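Local coordinates for protein BugD (Bordetella pertussis Tohama I, PDB 2F5X) that is a periplasmic solute receptor that binds aspartic acid in a buried pocket, probably to deliver it for uptake as part of a tripartite tricarboxylate transporter-type system, at residues 20-25 / 64-69; 32-37 / 77-82; 94-97 / 101-104; 148-153 / 190-195; 236-241 / 291-296. One frame throughout, in Å; residues are numbered along the deposited sequence.

Contact 1: 20-25 / 64-69; sequences NMVVPF and TTQVAR. With ASP (aspartic acid), chain D.
V22 of strand 19-23 faces V67 of helix 61-68 with CA atoms 7.3 Å apart, and the backbones draw closer towards the pocket end, where the CA atoms of P24 and T64 are separated by 6.3 Å. The closest side-chain meeting is V22 CB with V67 CG2, at 3.6 Å. V67 places this methyl beside its own backbone N, with CG1 anti to that N (chi1 -179°), and the two side chains pass alongside each other, pointing opposite ways. V22 CG2 also touches the amide end of Q66, 3.7 Å from NE2. P24 brings CG of its ring to the helix, 3.8 Å from T64 N. Beyond P24, F25 turns one ring face to the bound aspartic acid, whose CA sits 3.4 Å above the plane over the ring centre. Helix 61-68 belongs to the beta-alpha-beta crossover from strand 50-54 to strand 76-81 and spans strand 19-23 between them; A35 of helix 30-46 packs on that strand's other side. Within this contact, cohesion is therefore apolar, carried by the valine pair and the proline ring, with the Q66 amide at its border and T64 OG1 hydrogen-bonded to G60 O of its own segment's approach.

Contact 2: 32-37 / 77-82; sequences DNVARS and ILLMHA. With ASP (aspartic acid), chain D.
A35 and L79 make the apolar core of the contact, joining helix 30-46 to strand 76-81. L79 CG stands anti to its own backbone N (chi1 -179°), which carries the branch toward the helix, and the second torsion makes CD2 the methyl that touches, 3.5 Å from A35 CB and tighter than usual van der Waals spacing. The same methyl comes within 3.7 Å of A35 CA, close to the helix backbone itself. V34 adds a lighter touch: its CG1 lies 4.2 Å from L79 CD2, with the two side chains roughly perpendicular to each other.

The charged interactions lie on the helix. R36 NE reaches back one turn to D32 OD1 in a 2.8 Å salt bridge, meeting the syn side of the carboxylate with a straight N-H (163°). D32 OD1 is also bonded to N54 ND2, D32 OD2 to G28 N and R36 NH2 to N54 OD1, which fixes the carboxylate from several directions and ties the helix to strand 50-54.

At the end of the strand the interaction is with the ligand. H81 donates from NE2 to OD2 of the aspartic acid, 2.7 Å away at the ring edge, with a bent N-H...O angle of 141°. The other ring nitrogen, ND1, accepts from G83 N and caps the start of the next helix, which sets the rotation of the imidazole and leaves NE2 to carry the donated proton. A helix packed on the parallel strands of a mixed sheet, with a ligand-binding residue at the C-terminal end of a strand, is characteristic of the alpha/beta lobes of periplasmic binding proteins.

Contact 3: 94-97 / 101-104; sequences PGYE and SFEP
S101 and E97 close a short loop on each other ahead of strand 102-117, their CA atoms 5.1 Å apart. S101 grips the E97 backbone at two points. Its OG, placed beside its own backbone N by a chi1 of -75°, accepts the E97 N-H at 2.8 Å along a nearly straight line (168°). In return S101 N donates to E97 O at 2.9 Å, tilted slightly from the carbonyl plane; this bond from residue i+4 back to residue i closes a five-residue turn of the alpha-turn type just before the strand. The hydroxyl also packs against aliphatic carbon, lying 3.7 Å from Y96 CB and 3.5 Å from E97 CB. The E97 carboxylate reaches forward in the loop, OE2 accepting from Y99 N.

F102 comes next and begins the strand. Its side chain reaches back so that CE2, at the ring edge, meets Y96 CD1 at 4.0 Å, the two side chains crossing at an oblique angle. F102 also rests on T64, V67 and A68 of helix 61-68 and meets the ring of W242, whereas Y96 touches T64 and the F84 ring, its OH being hydrogen-bonded to F84 O.

Polar and apolar halves of the contact thus divide the work. Paired bonds through one serine satisfy both the N-H and the carbonyl of E97 and fix the loop closure, while the contact of the F102 edge with Y96 packs the loop against the first strand residue beside helix 61-68.

Contact 4: 148-153 / 190-195; sequences GAASHL and CDQTTN. With ASP (aspartic acid), chain D.
A150 CB meets Q192 OE1 at 3.7 Å, the two residues coming from different segments to the bound aspartic acid. Q192 comes in from the end of strand 188-192, its chain extended beyond CG, and the same OE1 accepts the ligand's amino N at 3.0 Å, so the glutamine end touches both helix and ligand.

S151 OG occupies the position between its backbone N and carbonyl carbon (chi1 53°), which brings the hydroxyl back alongside its own N-H. Both then donate to OD1 of the ligand, OG at 2.7 Å and S151 N at 2.8 Å. A145 N is hydrogen-bonded to the same OG, which holds the hydroxyl in place. A150 N gives a matching 2.8 Å bond to the other oxygen, OD2. The carboxylate is thus received by the N-terminal end of helix 150-162, where N-H groups of the first turn point to the ligand and the helix dipole would be expected to favour a negative charge; this is a recurrent way for periplasmic binding proteins to hold acidic solutes.

Nearby D191 points away from helix 150-162, and its OD2 uses the syn lone pair to take a nearly linear 2.7 Å bond from N195 ND2, tying the strand to the first turn of helix 193-201.

S151 also meets C190 directly: its CB lies 3.1 Å from C190 O, and a water receives C190 N-H while donating to S151 O. C190 is also linked to C154, one turn further along the helix, by a disulfide.

Contact 5: 236-241 / 291-296; sequences GIWHGM and AKVKQQ
W238 NE1 donates to Q296 OE1, making the hydrogen bond between strand 236-244 and helix 286-306. It is short, 2.7 Å, and fairly straight. The acceptor lies in the indole plane, but the amide is turned by 69° against the ring, and the donor arrives above the carbonyl plane. Q296 OE1 is used heavily: it also takes a bond from W300 NE1 and one from a water that donates as well to G236 O. The other end of the amide is held by Q295, whose OE1 receives Q296 NE2 in the plane of both amides, at 2.8 Å, and fixes which way the group faces.

Carbon contacts flank this bond. K292 puts CG, anti to its backbone N (chi1 -177°), over one face of the indole, 3.8 Å from the centroid of the five-membered ring and 16° off its normal, a CH-pi contact. Bends further out carry the ammonium away to 5.6 Å from the same centroid, at most a weak cation-pi attraction. V293 CG2 meets W238 CH2 at 4.0 Å.

W238 also touches A82 and S85, so the indole lies between helix 286-306, helix 83-86 and the sheet. A tryptophan wedged in this way is plain helix-on-sheet packing, of the kind found in the alpha/beta fold, and it joins the C-terminal helix to the central sheet.

Contacts 1, 2 and 4 meet at the bound aspartic acid: F25, H81 and the A150-S151-Q192 group enclose it, with T31 and T174 adding further bonds. Contacts 1 and 2, with centres about 10 Å apart, share neighbouring parallel strands, joined by V22 N to I77 O at 2.8 Å. Strand 236-244 of contact 5 runs antiparallel next to strand 76-81, with M80 O bonded to G240 N at 2.8 Å. Q192 of contact 4 packs on I237 and H239 of contact 5. Contact 3 lies furthest from the pocket, its Y96 side chain about 12 Å from the ligand, but its centre is about 10 Å from that of contact 1.

Contact 1: 20-25 / 64-69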
# COMPACT_ATOMS: atom_id res chain seq x y z
N ASN A 20 -17.29 10.35 2.74
CA ASN A 20 -16.91 9.00 2.30
C ASN A 20 -15.45 8.95 1.92
O ASN A 20 -14.99 9.75 1.10
CB ASN A 20 -17.76 8.55 1.11
CG ASN A 20 -19.24 8.45 1.45
OD1 ASN A 20 -20.10 8.92 0.70
ND2 ASN A 20 -19.55 7.83 2.58
N MSE A 21 -14.73 8.00 2.53
CA MSE A 21 -13.32 7.78 2.24
C MSE A 21 -13.20 6.46 1.50
O MSE A 21 -13.46 5.40 2.06
CB MSE A 21 -12.50 7.77 3.53
CG MSE A 21 -11.16 7.04 3.42
SE MSE A 21 -10.05 7.30 4.99
CE MSE A 21 -9.82 8.96 4.57
N VAL A 22 -12.83 6.53 0.23
CA VAL A 22 -12.69 5.34 -0.60
C VAL A 22 -11.30 4.72 -0.42
O VAL A 22 -10.28 5.40 -0.58
CB VAL A 22 -12.95 5.67 -2.09
CG1 VAL A 22 -12.64 4.46 -3.02
CG2 VAL A 22 -14.39 6.19 -2.27
N VAL A 23 -11.29 3.43 -0.10
CA VAL A 23 -10.08 2.61 -0.03
C VAL A 23 -10.19 1.63 -1.20
O VAL A 23 -11.10 0.81 -1.21
CB VAL A 23 -10.05 1.84 1.31
CG1 VAL A 23 -8.97 0.75 1.30
CG2 VAL A 23 -9.82 2.80 2.46
N PRO A 24 -9.33 1.74 -2.22
CA PRO A 24 -9.43 0.88 -3.41
C PRO A 24 -9.06 -0.60 -3.24
O PRO A 24 -8.55 -1.22 -4.19
CB PRO A 24 -8.48 1.56 -4.40
CG PRO A 24 -8.43 3.02 -3.90
CD PRO A 24 -8.29 2.77 -2.40
N PHE A 25 -9.33 -1.17 -2.07
CA PHE A 25 -9.00 -2.57 -1.78
C PHE A 25 -10.00 -3.17 -0.81
O PHE A 25 -10.72 -2.44 -0.12
CB PHE A 25 -7.60 -2.67 -1.17
CG PHE A 25 -6.51 -2.24 -2.11
CD1 PHE A 25 -6.09 -3.08 -3.14
CD2 PHE A 25 -5.93 -0.99 -1.98
CE1 PHE A 25 -5.10 -2.68 -4.02
CE2 PHE A 25 -4.93 -0.58 -2.86
CZ PHE A 25 -4.51 -1.43 -3.88
N THR A 64 -9.48 4.30 -7.30
CA THR A 64 -8.86 5.59 -7.57
C THR A 64 -9.66 6.35 -8.63
O THR A 64 -9.94 7.54 -8.48
CB THR A 64 -7.41 5.39 -8.02
OG1 THR A 64 -6.67 4.84 -6.91
CG2 THR A 64 -6.75 6.76 -8.31
N THR A 65 -10.06 5.62 -9.67
CA THR A 65 -10.85 6.18 -10.75
C THR A 65 -12.20 6.65 -10.25
O THR A 65 -12.68 7.72 -10.67
CB THR A 65 -11.02 5.13 -11.86
OG1 THR A 65 -9.74 4.90 -12.46
CG2 THR A 65 -11.86 5.68 -13.02
N GLN A 66 -12.81 5.88 -9.35
CA GLN A 66 -14.10 6.26 -8.77
C GLN A 66 -14.05 7.65 -8.14
O GLN A 66 -14.93 8.49 -8.38
CB GLN A 66 -14.59 5.22 -7.76
CG GLN A 66 -15.95 5.58 -7.20
CD GLN A 66 -16.45 4.59 -6.18
OE1 GLN A 66 -16.61 3.41 -6.49
NE2 GLN A 66 -16.69 5.06 -4.96
N VAL A 67 -13.03 7.91 -7.33
CA VAL A 67 -12.88 9.23 -6.73
C VAL A 67 -12.54 10.28 -7.79
O VAL A 67 -13.06 11.40 -7.73
CB VAL A 67 -11.88 9.25 -5.55
CG1 VAL A 67 -11.78 10.64 -4.93
CG2 VAL A 67 -12.32 8.26 -4.49
N ALA A 68 -11.71 9.92 -8.77
CA ALA A 68 -11.39 10.88 -9.84
C ALA A 68 -12.66 11.39 -10.53
O ALA A 68 -12.73 12.56 -10.92
CB ALA A 68 -10.43 10.28 -10.87
N ARG A 69 -13.66 10.51 -10.65
CA ARG A 69 -14.92 10.81 -11.33
C ARG A 69 -16.05 11.26 -10.39
O ARG A 69 -17.17 11.53 -10.85
CB ARG A 69 -15.37 9.59 -12.14
CG ARG A 69 -14.39 9.18 -13.24
CD ARG A 69 -14.82 7.96 -14.03
NE ARG A 69 -15.48 8.32 -15.29
CZ ARG A 69 -16.69 7.89 -15.67
NH1 ARG A 69 -17.40 7.07 -14.90
NH2 ARG A 69 -17.19 8.29 -16.83
N ASP D . -2.73 -2.05 0.18
CA ASP D . -3.56 -3.11 -0.47
C ASP D . -4.74 -3.52 0.40
O ASP D . -5.27 -4.64 0.27
CB ASP D . -2.71 -4.33 -0.78
CG ASP D . -1.66 -4.05 -1.83
OD1 ASP D . -0.76 -4.91 -2.00
OD2 ASP D . -1.67 -3.01 -2.53
OXT ASP D . -5.15 -2.71 1.24

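Contact 2: 32-37 / 77-82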
# COMPACT_ATOMS: atom_id res chain seq x y z
N ASP A 32 -7.09 -0.58 4.40
CA ASP A 32 -8.31 -0.48 5.20
C ASP A 32 -8.01 -0.24 6.69
O ASP A 32 -8.69 0.54 7.36
CB ASP A 32 -9.15 -1.76 5.02
CG ASP A 32 -10.52 -1.63 5.64
OD1 ASP A 32 -11.27 -0.70 5.26
OD2 ASP A 32 -10.92 -2.41 6.53
N ASN A 33 -6.98 -0.92 7.19
CA ASN A 33 -6.56 -0.76 8.59
C ASN A 33 -6.14 0.69 8.86
O ASN A 33 -6.52 1.27 9.87
CB ASN A 33 -5.43 -1.72 8.94
CG ASN A 33 -5.89 -3.17 9.05
OD1 ASN A 33 -7.09 -3.45 9.16
ND2 ASN A 33 -4.94 -4.10 9.03
N VAL A 34 -5.35 1.26 7.95
CA VAL A 34 -4.93 2.65 8.08
C VAL A 34 -6.16 3.57 8.03
O VAL A 34 -6.33 4.45 8.86
CB VAL A 34 -3.92 3.05 6.97
CG1 VAL A 34 -3.62 4.55 7.02
CG2 VAL A 34 -2.64 2.25 7.10
N ALA A 35 -7.02 3.32 7.04
CA ALA A 35 -8.18 4.16 6.78
C ALA A 35 -9.13 4.20 7.97
O ALA A 35 -9.58 5.27 8.35
CB ALA A 35 -8.91 3.68 5.53
N ARG A 36 -9.41 3.05 8.57
CA ARG A 36 -10.39 3.04 9.64
C ARG A 36 -9.87 3.71 10.91
O ARG A 36 -10.63 4.37 11.62
CB ARG A 36 -10.96 1.65 9.86
CG ARG A 36 -11.92 1.30 8.71
CD ARG A 36 -12.49 -0.08 8.72
NE ARG A 36 -13.07 -0.43 7.43
CZ ARG A 36 -14.37 -0.40 7.15
NH1 ARG A 36 -15.25 -0.01 8.07
NH2 ARG A 36 -14.78 -0.75 5.94
N SER A 37 -8.57 3.58 11.17
CA SER A 37 -7.97 4.28 12.30
C SER A 37 -7.94 5.79 12.06
O SER A 37 -8.25 6.57 12.96
CB SER A 37 -6.57 3.74 12.59
OG SER A 37 -6.67 2.40 13.07
N ILE A 77 -13.60 11.31 -0.82
CA ILE A 77 -12.14 11.44 -0.80
C ILE A 77 -11.48 10.09 -0.97
O ILE A 77 -12.12 9.04 -0.78
CB ILE A 77 -11.65 12.18 0.48
CG1 ILE A 77 -11.96 11.37 1.74
CG2 ILE A 77 -12.26 13.57 0.55
CD1 ILE A 77 -11.44 12.01 3.04
N LEU A 78 -10.21 10.11 -1.36
CA LEU A 78 -9.48 8.88 -1.67
C LEU A 78 -8.36 8.68 -0.66
O LEU A 78 -7.60 9.60 -0.40
CB LEU A 78 -8.88 8.98 -3.07
CG LEU A 78 -7.99 7.82 -3.53
CD1 LEU A 78 -8.84 6.57 -3.75
CD2 LEU A 78 -7.24 8.22 -4.81
N LEU A 79 -8.27 7.48 -0.10
CA LEU A 79 -7.06 7.08 0.62
C LEU A 79 -6.40 5.99 -0.20
O LEU A 79 -6.96 4.91 -0.37
CB LEU A 79 -7.34 6.59 2.05
CG LEU A 79 -6.03 6.22 2.76
CD1 LEU A 79 -5.26 7.48 3.28
CD2 LEU A 79 -6.26 5.22 3.86
N MSE A 80 -5.23 6.30 -0.74
CA MSE A 80 -4.55 5.38 -1.64
C MSE A 80 -3.05 5.44 -1.40
O MSE A 80 -2.54 6.45 -0.92
CB MSE A 80 -4.91 5.72 -3.10
CG MSE A 80 -4.35 4.76 -4.18
SE MSE A 80 -4.68 2.86 -3.85
CE MSE A 80 -3.52 2.16 -5.28
N HIS A 81 -2.36 4.36 -1.74
CA HIS A 81 -0.93 4.25 -1.50
C HIS A 81 -0.10 4.43 -2.77
O HIS A 81 -0.64 4.86 -3.80
CB HIS A 81 -0.62 2.93 -0.77
CG HIS A 81 -0.99 1.69 -1.52
ND1 HIS A 81 -0.67 1.48 -2.85
CD2 HIS A 81 -1.63 0.57 -1.11
CE1 HIS A 81 -1.09 0.28 -3.22
NE2 HIS A 81 -1.68 -0.29 -2.18
N ALA A 82 1.19 4.12 -2.68
CA ALA A 82 2.15 4.31 -3.77
C ALA A 82 1.72 3.68 -5.10
O ALA A 82 2.23 4.05 -6.16
CB ALA A 82 3.53 3.78 -3.36
N ASP D . -2.73 -2.05 0.18
CA ASP D . -3.56 -3.11 -0.47
C ASP D . -4.74 -3.52 0.40
O ASP D . -5.27 -4.64 0.27
CB ASP D . -2.71 -4.33 -0.78
CG ASP D . -1.66 -4.05 -1.83
OD1 ASP D . -0.76 -4.91 -2.00
OD2 ASP D . -1.67 -3.01 -2.53
OXT ASP D . -5.15 -2.71 1.24

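Contact 3: 94-97 / 101-104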
# COMPACT_ATOMS: atom_id res chain seq x y z
N PRO A 94 -5.12 3.94 -16.90
CA PRO A 94 -5.44 3.57 -15.53
C PRO A 94 -6.76 4.15 -15.03
O PRO A 94 -7.22 3.75 -13.96
CB PRO A 94 -4.27 4.13 -14.73
CG PRO A 94 -3.80 5.28 -15.52
CD PRO A 94 -3.99 4.90 -16.97
N GLY A 95 -7.35 5.09 -15.78
CA GLY A 95 -8.63 5.68 -15.41
C GLY A 95 -8.52 7.08 -14.83
O GLY A 95 -9.52 7.75 -14.61
N TYR A 96 -7.29 7.52 -14.58
CA TYR A 96 -7.04 8.83 -13.98
C TYR A 96 -5.70 9.35 -14.45
O TYR A 96 -4.89 8.61 -15.01
CB TYR A 96 -7.09 8.76 -12.44
CG TYR A 96 -6.01 7.88 -11.85
CD1 TYR A 96 -4.86 8.44 -11.30
CD2 TYR A 96 -6.13 6.49 -11.87
CE1 TYR A 96 -3.85 7.63 -10.78
CE2 TYR A 96 -5.13 5.68 -11.35
CZ TYR A 96 -3.99 6.26 -10.81
OH TYR A 96 -3.00 5.46 -10.28
N GLU A 97 -5.49 10.64 -14.22
CA GLU A 97 -4.27 11.34 -14.55
C GLU A 97 -3.61 11.66 -13.20
O GLU A 97 -4.19 12.40 -12.40
CB GLU A 97 -4.62 12.61 -15.34
CG GLU A 97 -3.64 12.99 -16.44
CD GLU A 97 -2.48 13.83 -15.93
OE1 GLU A 97 -1.92 14.61 -16.74
OE2 GLU A 97 -2.12 13.72 -14.74
N SER A 101 -5.89 14.69 -11.93
CA SER A 101 -7.25 14.22 -11.65
C SER A 101 -7.78 14.62 -10.27
O SER A 101 -8.99 14.56 -10.03
CB SER A 101 -7.35 12.70 -11.81
OG SER A 101 -7.36 12.37 -13.18
N PHE A 102 -6.87 15.05 -9.39
CA PHE A 102 -7.20 15.29 -7.99
C PHE A 102 -6.66 16.60 -7.47
O PHE A 102 -5.71 17.17 -8.03
CB PHE A 102 -6.61 14.17 -7.12
CG PHE A 102 -7.12 12.80 -7.47
CD1 PHE A 102 -8.29 12.31 -6.90
CD2 PHE A 102 -6.42 12.00 -8.37
CE1 PHE A 102 -8.76 11.03 -7.24
CE2 PHE A 102 -6.88 10.74 -8.70
CZ PHE A 102 -8.06 10.25 -8.14
N GLU A 103 -7.27 17.09 -6.39
CA GLU A 103 -6.63 18.06 -5.51
C GLU A 103 -5.99 17.25 -4.37
O GLU A 103 -6.70 16.63 -3.57
CB GLU A 103 -7.65 19.05 -4.94
CG GLU A 103 -8.56 19.74 -5.97
CD GLU A 103 -7.82 20.54 -7.03
OE1 GLU A 103 -6.63 20.87 -6.81
OE2 GLU A 103 -8.42 20.83 -8.10
N PRO A 104 -4.66 17.24 -4.30
CA PRO A 104 -3.99 16.50 -3.22
C PRO A 104 -4.26 17.15 -1.86
O PRO A 104 -4.33 18.39 -1.78
CB PRO A 104 -2.49 16.58 -3.59
CG PRO A 104 -2.38 17.75 -4.52
CD PRO A 104 -3.71 17.91 -5.21

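Contact 4: 148-153 / 190-195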
# COMPACT_ATOMS: atom_id res chain seq x y z
N GLY A 148 -0.61 -2.93 -10.18
CA GLY A 148 -0.80 -1.62 -9.56
C GLY A 148 -0.75 -1.64 -8.04
O GLY A 148 -0.65 -0.58 -7.42
N ALA A 149 -0.84 -2.82 -7.43
CA ALA A 149 -0.85 -2.93 -5.96
C ALA A 149 0.56 -2.82 -5.39
O ALA A 149 1.55 -2.94 -6.11
CB ALA A 149 -1.49 -4.26 -5.53
N ALA A 150 0.65 -2.60 -4.07
CA ALA A 150 1.93 -2.60 -3.36
C ALA A 150 2.56 -3.99 -3.45
O ALA A 150 3.75 -4.14 -3.73
CB ALA A 150 1.72 -2.21 -1.89
N SER A 151 1.73 -5.01 -3.23
CA SER A 151 2.18 -6.39 -3.31
C SER A 151 2.59 -6.77 -4.73
O SER A 151 3.41 -7.66 -4.92
CB SER A 151 1.08 -7.35 -2.79
OG SER A 151 -0.15 -7.12 -3.45
N HIS A 152 2.01 -6.08 -5.72
CA HIS A 152 2.42 -6.29 -7.11
C HIS A 152 3.80 -5.70 -7.38
O HIS A 152 4.65 -6.37 -8.00
CB HIS A 152 1.39 -5.69 -8.08
CG HIS A 152 1.88 -5.62 -9.50
ND1 HIS A 152 2.29 -4.44 -10.08
CD2 HIS A 152 2.04 -6.58 -10.43
CE1 HIS A 152 2.71 -4.69 -11.31
NE2 HIS A 152 2.56 -5.98 -11.55
N LEU A 153 4.03 -4.47 -6.93
CA LEU A 153 5.33 -3.82 -7.08
C LEU A 153 6.43 -4.65 -6.41
O LEU A 153 7.45 -4.99 -7.04
CB LEU A 153 5.30 -2.40 -6.49
CG LEU A 153 6.67 -1.71 -6.31
CD1 LEU A 153 7.37 -1.51 -7.67
CD2 LEU A 153 6.50 -0.39 -5.60
N CYS A 190 4.51 -10.76 -0.87
CA CYS A 190 5.06 -9.58 -0.22
C CYS A 190 3.91 -8.69 0.16
O CYS A 190 3.08 -8.37 -0.68
CB CYS A 190 5.98 -8.83 -1.18
SG CYS A 190 6.98 -7.52 -0.42
N ASP A 191 3.85 -8.28 1.42
CA ASP A 191 2.67 -7.56 1.93
C ASP A 191 3.10 -6.57 3.02
O ASP A 191 4.20 -6.70 3.58
CB ASP A 191 1.63 -8.60 2.38
CG ASP A 191 0.28 -8.00 2.80
OD1 ASP A 191 -0.07 -6.84 2.49
OD2 ASP A 191 -0.52 -8.71 3.44
N GLN A 192 2.27 -5.57 3.29
CA GLN A 192 2.61 -4.51 4.24
C GLN A 192 2.47 -4.95 5.68
O GLN A 192 1.61 -5.78 5.98
CB GLN A 192 1.73 -3.30 3.99
CG GLN A 192 1.96 -2.65 2.63
CD GLN A 192 0.76 -1.84 2.22
OE1 GLN A 192 -0.02 -2.26 1.36
NE2 GLN A 192 0.59 -0.70 2.84
N THR A 193 3.31 -4.41 6.56
CA THR A 193 3.26 -4.75 7.99
C THR A 193 1.93 -4.42 8.67
O THR A 193 1.59 -5.02 9.68
CB THR A 193 4.44 -4.12 8.78
OG1 THR A 193 4.42 -2.69 8.62
CG2 THR A 193 5.78 -4.56 8.20
N THR A 194 1.17 -3.48 8.11
CA THR A 194 -0.17 -3.18 8.63
C THR A 194 -1.13 -4.34 8.40
O THR A 194 -2.24 -4.36 8.97
CB THR A 194 -0.73 -1.93 7.96
OG1 THR A 194 -0.40 -1.99 6.56
CG2 THR A 194 -0.04 -0.66 8.48
N ASN A 195 -0.74 -5.28 7.54
CA ASN A 195 -1.51 -6.52 7.35
C ASN A 195 -0.83 -7.79 7.87
O ASN A 195 -1.51 -8.77 8.23
CB ASN A 195 -1.91 -6.70 5.88
CG ASN A 195 -3.05 -7.69 5.70
OD1 ASN A 195 -4.08 -7.60 6.37
ND2 ASN A 195 -2.86 -8.65 4.79
N ASP D . -2.73 -2.05 0.18
CA ASP D . -3.56 -3.11 -0.47
C ASP D . -4.74 -3.52 0.40
O ASP D . -5.27 -4.64 0.27
CB ASP D . -2.71 -4.33 -0.78
CG ASP D . -1.66 -4.05 -1.83
OD1 ASP D . -0.76 -4.91 -2.00
OD2 ASP D . -1.67 -3.01 -2.53
OXT ASP D . -5.15 -2.71 1.24
O HOH W 1 3.57 -10.26 -3.64

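Contact 5: 236-241 / 291-296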
# COMPACT_ATOMS: atom_id res chain seq x y z
N GLY A 236 9.01 1.35 0.37
CA GLY A 236 8.19 1.96 1.41
C GLY A 236 6.87 2.40 0.80
O GLY A 236 6.84 3.23 -0.13
N ILE A 237 5.78 1.85 1.32
CA ILE A 237 4.47 2.13 0.73
C ILE A 237 3.88 3.37 1.41
O ILE A 237 3.19 3.27 2.43
CB ILE A 237 3.57 0.88 0.83
CG1 ILE A 237 4.22 -0.29 0.07
CG2 ILE A 237 2.15 1.16 0.28
CD1 ILE A 237 4.51 -0.05 -1.42
N TRP A 238 4.19 4.53 0.85
CA TRP A 238 3.59 5.76 1.33
C TRP A 238 2.12 5.76 0.94
O TRP A 238 1.71 5.11 -0.04
CB TRP A 238 4.31 7.01 0.77
CG TRP A 238 4.41 7.02 -0.74
CD1 TRP A 238 5.45 6.56 -1.50
CD2 TRP A 238 3.45 7.55 -1.66
NE1 TRP A 238 5.19 6.75 -2.84
CE2 TRP A 238 3.97 7.37 -2.97
CE3 TRP A 238 2.19 8.17 -1.51
CZ2 TRP A 238 3.28 7.78 -4.12
CZ3 TRP A 238 1.50 8.58 -2.67
CH2 TRP A 238 2.04 8.37 -3.95
N HIS A 239 1.32 6.47 1.73
CA HIS A 239 -0.11 6.62 1.51
C HIS A 239 -0.42 8.12 1.43
O HIS A 239 0.19 8.93 2.16
CB HIS A 239 -0.91 6.04 2.68
CG HIS A 239 -1.02 4.54 2.68
ND1 HIS A 239 0.08 3.70 2.70
CD2 HIS A 239 -2.10 3.73 2.71
CE1 HIS A 239 -0.32 2.44 2.72
NE2 HIS A 239 -1.65 2.43 2.73
N GLY A 240 -1.36 8.48 0.56
CA GLY A 240 -1.81 9.86 0.42
C GLY A 240 -3.32 9.97 0.51
O GLY A 240 -4.04 8.97 0.42
N MSE A 241 -3.81 11.19 0.68
CA MSE A 241 -5.23 11.47 0.67
C MSE A 241 -5.48 12.53 -0.39
O MSE A 241 -4.76 13.52 -0.45
CB MSE A 241 -5.69 11.96 2.05
CG MSE A 241 -7.15 12.34 2.10
SE MSE A 241 -7.64 12.89 3.88
CE MSE A 241 -7.52 11.25 4.70
N ALA A 291 4.55 16.68 -4.62
CA ALA A 291 5.99 16.45 -4.85
C ALA A 291 6.30 14.95 -4.83
O ALA A 291 7.11 14.48 -5.63
CB ALA A 291 6.82 17.17 -3.80
N LYS A 292 5.67 14.23 -3.92
CA LYS A 292 5.86 12.78 -3.82
C LYS A 292 5.44 12.09 -5.11
O LYS A 292 6.18 11.27 -5.66
CB LYS A 292 5.11 12.20 -2.61
CG LYS A 292 5.34 10.68 -2.40
CD LYS A 292 6.79 10.35 -2.02
CE LYS A 292 7.16 10.85 -0.63
NZ LYS A 292 8.60 10.57 -0.31
N VAL A 293 4.24 12.41 -5.59
CA VAL A 293 3.74 11.83 -6.84
C VAL A 293 4.65 12.18 -8.03
O VAL A 293 4.96 11.32 -8.86
CB VAL A 293 2.26 12.25 -7.13
CG1 VAL A 293 1.80 11.78 -8.53
CG2 VAL A 293 1.33 11.70 -6.05
N LYS A 294 5.08 13.44 -8.09
CA LYS A 294 5.95 13.94 -9.15
C LYS A 294 7.26 13.15 -9.23
O LYS A 294 7.74 12.84 -10.32
CB LYS A 294 6.23 15.44 -8.95
CG LYS A 294 7.17 16.05 -10.00
CD LYS A 294 7.51 17.50 -9.68
CE LYS A 294 8.67 18.02 -10.54
NZ LYS A 294 9.23 19.29 -10.00
N GLN A 295 7.83 12.82 -8.07
CA GLN A 295 9.08 12.06 -8.00
C GLN A 295 8.83 10.58 -8.29
O GLN A 295 9.63 9.93 -8.97
CB GLN A 295 9.74 12.24 -6.63
CG GLN A 295 11.16 11.66 -6.53
CD GLN A 295 11.17 10.15 -6.32
OE1 GLN A 295 10.23 9.58 -5.74
NE2 GLN A 295 12.22 9.49 -6.81
N GLN A 296 7.73 10.05 -7.77
CA GLN A 296 7.51 8.61 -7.77
C GLN A 296 7.11 8.00 -9.10
O GLN A 296 7.56 6.90 -9.45
CB GLN A 296 6.50 8.22 -6.68
CG GLN A 296 7.08 8.31 -5.27
CD GLN A 296 7.83 7.04 -4.89
OE1 GLN A 296 7.21 6.06 -4.51
NE2 GLN A 296 9.15 7.08 -4.98
O HOH W 2 8.47 4.62 -2.27